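Local coordinates for putative cytochrome P450 154A1 (Streptomyces coelicolor, PDB 1ODO), which belongs to the cytochrome P450 family of haem proteins, binding haem (protoporphyrin IX containing iron), and holds 4-phenyl-1H-imidazole in a pocket beside the haem, at residues A[23-28]-A[324-329]; A[48-53]-A[343-348]. One frame throughout, in Å; residues are numbered along the deposited sequence.

Contact 1. Residues A[23-28]-A[324-329]; sequences TLREGG and RHPDWH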
# COMPACT_ATOMS: atom_id res chain seq x y z
N THR A 23 17.02 -8.45 -11.01
CA THR A 23 16.98 -8.19 -12.44
C THR A 23 16.88 -6.69 -12.72
O THR A 23 17.56 -6.17 -13.61
CB THR A 23 15.80 -8.93 -13.09
OG1 THR A 23 15.90 -10.33 -12.81
CG2 THR A 23 15.80 -8.72 -14.60
N LEU A 24 16.03 -6.00 -11.97
CA LEU A 24 15.88 -4.57 -12.17
C LEU A 24 17.14 -3.81 -11.79
O LEU A 24 17.62 -2.96 -12.54
CB LEU A 24 14.70 -4.03 -11.36
CG LEU A 24 13.29 -4.31 -11.91
CD1 LEU A 24 12.24 -3.96 -10.85
CD2 LEU A 24 13.07 -3.49 -13.18
N ARG A 25 17.70 -4.12 -10.62
CA ARG A 25 18.91 -3.43 -10.19
C ARG A 25 20.12 -3.74 -11.09
O ARG A 25 21.12 -3.02 -11.07
CB ARG A 25 19.22 -3.75 -8.72
CG ARG A 25 18.25 -3.08 -7.73
CD ARG A 25 18.93 -2.84 -6.38
NE ARG A 25 19.54 -4.08 -5.90
CZ ARG A 25 18.90 -5.00 -5.18
NH1 ARG A 25 17.62 -4.82 -4.84
NH2 ARG A 25 19.52 -6.13 -4.86
N GLU A 26 20.01 -4.79 -11.88
CA GLU A 26 21.07 -5.20 -12.79
C GLU A 26 21.24 -4.12 -13.87
O GLU A 26 22.30 -3.99 -14.49
CB GLU A 26 20.69 -6.53 -13.43
CG GLU A 26 21.70 -7.14 -14.36
CD GLU A 26 21.21 -8.46 -14.94
OE1 GLU A 26 20.63 -9.26 -14.19
OE2 GLU A 26 21.39 -8.68 -16.16
N GLY A 27 20.19 -3.34 -14.10
CA GLY A 27 20.24 -2.29 -15.11
C GLY A 27 20.79 -0.96 -14.63
O GLY A 27 20.77 0.02 -15.37
N GLY A 28 21.28 -0.92 -13.40
CA GLY A 28 21.81 0.32 -12.87
C GLY A 28 20.72 1.08 -12.14
O GLY A 28 19.70 0.49 -11.75
N ARG A 324 16.27 -2.41 -1.00
CA ARG A 324 17.34 -3.40 -0.89
C ARG A 324 18.58 -3.02 -1.68
O ARG A 324 19.44 -3.86 -1.94
CB ARG A 324 16.83 -4.77 -1.36
CG ARG A 324 15.85 -5.44 -0.39
CD ARG A 324 15.00 -6.48 -1.11
NE ARG A 324 14.11 -7.24 -0.22
CZ ARG A 324 14.33 -8.50 0.15
NH1 ARG A 324 15.41 -9.14 -0.28
NH2 ARG A 324 13.46 -9.14 0.92
N HIS A 325 18.68 -1.75 -2.06
CA HIS A 325 19.83 -1.27 -2.83
C HIS A 325 21.08 -1.37 -1.94
O HIS A 325 21.11 -0.83 -0.83
CB HIS A 325 19.58 0.17 -3.28
CG HIS A 325 20.53 0.64 -4.34
ND1 HIS A 325 21.84 0.96 -4.08
CD2 HIS A 325 20.34 0.84 -5.67
CE1 HIS A 325 22.43 1.34 -5.21
NE2 HIS A 325 21.54 1.28 -6.18
N PRO A 326 22.13 -2.05 -2.44
CA PRO A 326 23.38 -2.25 -1.71
C PRO A 326 24.17 -1.02 -1.25
O PRO A 326 25.04 -1.14 -0.38
CB PRO A 326 24.18 -3.15 -2.65
CG PRO A 326 23.71 -2.73 -4.00
CD PRO A 326 22.21 -2.61 -3.80
N ASP A 327 23.91 0.14 -1.84
CA ASP A 327 24.64 1.34 -1.42
C ASP A 327 23.85 2.05 -0.31
O ASP A 327 24.34 2.99 0.30
CB ASP A 327 24.87 2.29 -2.60
CG ASP A 327 26.30 2.24 -3.11
OD1 ASP A 327 26.90 1.14 -3.11
OD2 ASP A 327 26.83 3.30 -3.53
N TRP A 328 22.64 1.58 -0.06
CA TRP A 328 21.80 2.17 0.98
C TRP A 328 21.89 1.40 2.29
O TRP A 328 22.13 1.97 3.35
CB TRP A 328 20.33 2.22 0.53
CG TRP A 328 19.48 3.14 1.35
CD1 TRP A 328 19.90 4.01 2.32
CD2 TRP A 328 18.06 3.34 1.22
NE1 TRP A 328 18.83 4.74 2.80
CE2 TRP A 328 17.70 4.35 2.14
CE3 TRP A 328 17.07 2.77 0.41
CZ2 TRP A 328 16.38 4.80 2.28
CZ3 TRP A 328 15.76 3.22 0.55
CH2 TRP A 328 15.42 4.22 1.48
N HIS A 329 21.71 0.08 2.19
CA HIS A 329 21.77 -0.81 3.34
C HIS A 329 22.73 -1.97 3.12
O HIS A 329 22.71 -2.61 2.07
CB HIS A 329 20.37 -1.38 3.61
CG HIS A 329 19.35 -0.35 3.96
ND1 HIS A 329 19.27 0.23 5.21
CD2 HIS A 329 18.36 0.22 3.22
CE1 HIS A 329 18.28 1.11 5.22
NE2 HIS A 329 17.72 1.12 4.03
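A single arginine laid against a backbone bend makes this partly buried surface contact: R25, near the C-terminal end of helix 17-25, reaches the loop that follows helix 319-322. No hydrogen bond joins the two segments. The carbonyl of R324 instead sits over the middle of one face of the R25 guanidinium, with O 3.4 Å above its plane and 3.5 Å from CZ. This pairs a partly negative oxygen with a cationic plane and probably adds a modest electrostatic attraction. A bend at chi3 (-52°) turns the guanidinium out of line with the chain, and NH1 comes 3.6 Å from R324 CB while its hydrogen bond goes to A321 O. Nearer the backbone, CD of R25 lies 4.0 Å from H325 CD2, and NE passes 3.7 Å from CD of the P326 ring. The contact thus ties the N-terminal part of the cytochrome P450 fold, ahead of strand 30-35, to the long connection that later enters the haem-binding loop. Although the guanidinium planes of R25 and R324 are only 13° apart, the two groups do not stack: the R324 side chain leads away to a salt bridge with D333 and a hydrogen bond to H285 O. The bend that R25 meets is internally braced. From slightly out of the ring plane, D327 N gives a nearly straight bond to H325 ND1 (3.2 Å, 163°), which restrains the imidazole's rotation, and H325 O receives both W328 N and H329 N.

Contact 2. Residues A[48-53]-A[343-348]; sequences LLKQLL and EHLAFG. With HEM (protoporphyrin IX containing Fe), chain B.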
# COMPACT_ATOMS: atom_id res chain seq x y z
N LEU A 48 18.54 8.63 -6.39
CA LEU A 48 17.90 9.19 -7.58
C LEU A 48 16.39 9.28 -7.37
O LEU A 48 15.76 10.28 -7.71
CB LEU A 48 18.22 8.32 -8.80
CG LEU A 48 17.53 8.70 -10.11
CD1 LEU A 48 17.89 10.14 -10.49
CD2 LEU A 48 17.96 7.73 -11.22
N LEU A 49 15.81 8.23 -6.81
CA LEU A 49 14.37 8.22 -6.58
C LEU A 49 13.95 9.40 -5.69
O LEU A 49 13.00 10.11 -6.01
CB LEU A 49 13.95 6.88 -5.98
CG LEU A 49 12.47 6.48 -6.04
CD1 LEU A 49 11.88 6.78 -7.42
CD2 LEU A 49 12.36 4.98 -5.73
N LYS A 50 14.66 9.63 -4.59
CA LYS A 50 14.32 10.73 -3.70
C LYS A 50 14.43 12.08 -4.40
O LYS A 50 13.66 13.00 -4.11
CB LYS A 50 15.22 10.72 -2.46
CG LYS A 50 14.87 9.63 -1.46
CD LYS A 50 15.82 9.67 -0.28
CE LYS A 50 15.43 8.69 0.81
NZ LYS A 50 16.41 8.76 1.93
N GLN A 51 15.38 12.20 -5.32
CA GLN A 51 15.54 13.46 -6.05
C GLN A 51 14.35 13.64 -6.98
O GLN A 51 13.78 14.73 -7.07
CB GLN A 51 16.85 13.45 -6.85
CG GLN A 51 18.07 13.30 -5.98
CD GLN A 51 19.36 13.18 -6.77
OE1 GLN A 51 19.38 12.59 -7.85
NE2 GLN A 51 20.44 13.74 -6.22
N LEU A 52 13.97 12.57 -7.68
CA LEU A 52 12.84 12.65 -8.60
C LEU A 52 11.54 12.94 -7.84
O LEU A 52 10.70 13.71 -8.31
CB LEU A 52 12.69 11.35 -9.39
CG LEU A 52 13.84 11.05 -10.36
CD1 LEU A 52 13.67 9.65 -10.92
CD2 LEU A 52 13.85 12.09 -11.48
N LEU A 53 11.39 12.32 -6.67
CA LEU A 53 10.19 12.49 -5.85
C LEU A 53 10.06 13.86 -5.16
O LEU A 53 9.06 14.13 -4.50
CB LEU A 53 10.14 11.39 -4.79
CG LEU A 53 9.97 9.96 -5.32
CD1 LEU A 53 10.08 8.94 -4.17
CD2 LEU A 53 8.63 9.84 -6.00
N GLU A 343 15.81 3.67 7.56
CA GLU A 343 15.08 4.35 6.49
C GLU A 343 14.72 3.46 5.31
O GLU A 343 15.49 2.59 4.90
CB GLU A 343 15.86 5.58 6.00
CG GLU A 343 17.36 5.41 5.98
CD GLU A 343 18.07 6.69 5.59
OE1 GLU A 343 17.72 7.76 6.13
OE2 GLU A 343 18.99 6.62 4.75
N HIS A 344 13.53 3.70 4.77
CA HIS A 344 13.03 2.94 3.64
C HIS A 344 12.07 3.82 2.83
O HIS A 344 11.72 4.92 3.26
CB HIS A 344 12.28 1.70 4.12
CG HIS A 344 11.05 2.02 4.90
ND1 HIS A 344 11.00 1.93 6.28
CD2 HIS A 344 9.85 2.49 4.51
CE1 HIS A 344 9.82 2.34 6.70
NE2 HIS A 344 9.10 2.69 5.65
N LEU A 345 11.64 3.31 1.69
CA LEU A 345 10.72 4.02 0.81
C LEU A 345 9.36 3.33 0.66
O LEU A 345 8.66 3.52 -0.33
CB LEU A 345 11.36 4.17 -0.58
CG LEU A 345 12.49 5.20 -0.66
CD1 LEU A 345 13.25 5.05 -1.97
CD2 LEU A 345 11.91 6.60 -0.54
N ALA A 346 8.98 2.52 1.65
CA ALA A 346 7.70 1.83 1.59
C ALA A 346 6.53 2.80 1.48
O ALA A 346 5.51 2.49 0.86
CB ALA A 346 7.53 0.93 2.82
N PHE A 347 6.67 3.98 2.08
CA PHE A 347 5.63 5.01 2.06
C PHE A 347 5.91 6.14 1.08
O PHE A 347 5.17 7.12 1.04
CB PHE A 347 5.45 5.62 3.45
CG PHE A 347 4.90 4.67 4.47
CD1 PHE A 347 5.58 4.44 5.66
CD2 PHE A 347 3.67 4.04 4.27
CE1 PHE A 347 5.05 3.61 6.65
CE2 PHE A 347 3.13 3.21 5.25
CZ PHE A 347 3.82 2.99 6.44
N GLY A 348 6.97 6.02 0.31
CA GLY A 348 7.29 7.07 -0.63
C GLY A 348 8.22 8.09 0.00
O GLY A 348 8.86 7.82 1.02
CHA HEM B . 0.03 7.07 -0.91
CHB HEM B . -3.49 6.59 2.35
CHC HEM B . -1.42 2.56 4.00
CHD HEM B . 2.07 3.03 0.73
C1A HEM B . -1.10 7.32 -0.17
C2A HEM B . -2.01 8.45 -0.35
C3A HEM B . -2.99 8.32 0.56
C4A HEM B . -2.73 7.11 1.33
CMA HEM B . -4.21 9.24 0.78
CAA HEM B . -1.83 9.56 -1.40
CBA HEM B . -0.87 10.65 -0.88
CGA HEM B . -0.60 11.80 -1.85
O1A HEM B . -0.55 11.49 -3.09
O2A HEM B . -0.44 12.93 -1.39
C1B HEM B . -3.24 5.46 3.08
C2B HEM B . -4.10 4.97 4.14
C3B HEM B . -3.52 3.83 4.61
C4B HEM B . -2.31 3.61 3.85
CMB HEM B . -5.40 5.65 4.60
CAB HEM B . -4.00 2.89 5.74
CBB HEM B . -4.01 3.53 7.14
C1C HEM B . -0.27 2.34 3.25
C2C HEM B . 0.64 1.20 3.44
C3C HEM B . 1.62 1.33 2.52
C4C HEM B . 1.33 2.53 1.77
CMC HEM B . 0.42 0.10 4.53
CAC HEM B . 2.85 0.44 2.21
CBC HEM B . 3.70 -0.01 3.41
C1D HEM B . 1.83 4.16 -0.01
C2D HEM B . 2.64 4.63 -1.11
C3D HEM B . 2.06 5.76 -1.58
C4D HEM B . 0.90 6.01 -0.76
CMD HEM B . 3.91 3.93 -1.63
CAD HEM B . 2.55 6.60 -2.78
CBD HEM B . 3.84 7.40 -2.61
CGD HEM B . 4.12 8.06 -3.95
O1D HEM B . 5.07 7.65 -4.63
O2D HEM B . 3.32 8.96 -4.29
NA HEM B . -1.56 6.53 0.86
NB HEM B . -2.16 4.60 2.91
NC HEM B . 0.17 3.14 2.23
ND HEM B . 0.75 5.01 0.20
FE HEM B . -0.68 4.83 1.55
O HOH W 1 15.31 8.08 4.00
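Helix 46-52 presents L49 and K50 to an irregular segment, 343-348, whose L345 points back at the helix before the chain folds into a type I turn from L345 to G348, closed by G348 N to L345 O at 3.1 Å. The apolar centre is the meeting of two leucine methyls, L49 CD2 and L345 CD1, 3.9 Å apart. These side chains slide past each other in opposite directions. In L49, CG anti to the backbone N (chi1 -162°) goes with a side chain directed at L345. Y319 packs on both. K50 skirts this pair with its chain almost fully extended beyond CB, bringing CE to 4.3 Å from L345 CD2 and NZ to 4.4 Å from E343 OE2. That separation is beyond a salt bridge, and OE2 is already bound by W328 NE1. A water lies between K50 NZ and E343 OE1, but its bond to OE1 is weak and its distance to NZ is too short to be trusted. The turn itself lines the haem pocket, through A346, F347 and G348. F347 comes obliquely to the porphyrin, CE2 being 3.6 Å from C3C of the haem, and CA of G348 lies 4.0 Å from CBD. F347 opens the family's haem-binding signature and shares backbone hydrogen bonds with C354, the cysteine expected to ligate the iron. The leucine methyls make the apolar part of the contact between helix and haem loop, while the separated lysine and glutamate at the more exposed end probably contribute only a weak, solvent-damped attraction.

How the contacts relate
Contacts 1 and 2, whose centres are 14 Å apart, cross along the chain and share the connection between helix 319-322 and helix 357-374. Residues 324-329 and 343-348 of that connection meet directly. W328 NE1 probably donates to E343 OE2 (2.7 Å), and H329 NE2 is likewise probably bonded to E343 O (2.8 Å). The end of the W328 ring also packs here, CH2 lying 3.5 Å from H344 CA and 3.8 Å from L345 CG. Contact 2 borders the haem through A346, F347 and G348, and its L345 side chain is about 13 Å from 4-phenyl-1H-imidazole, whereas in contact 1 the R324 side chain stays about 13 Å from the haem.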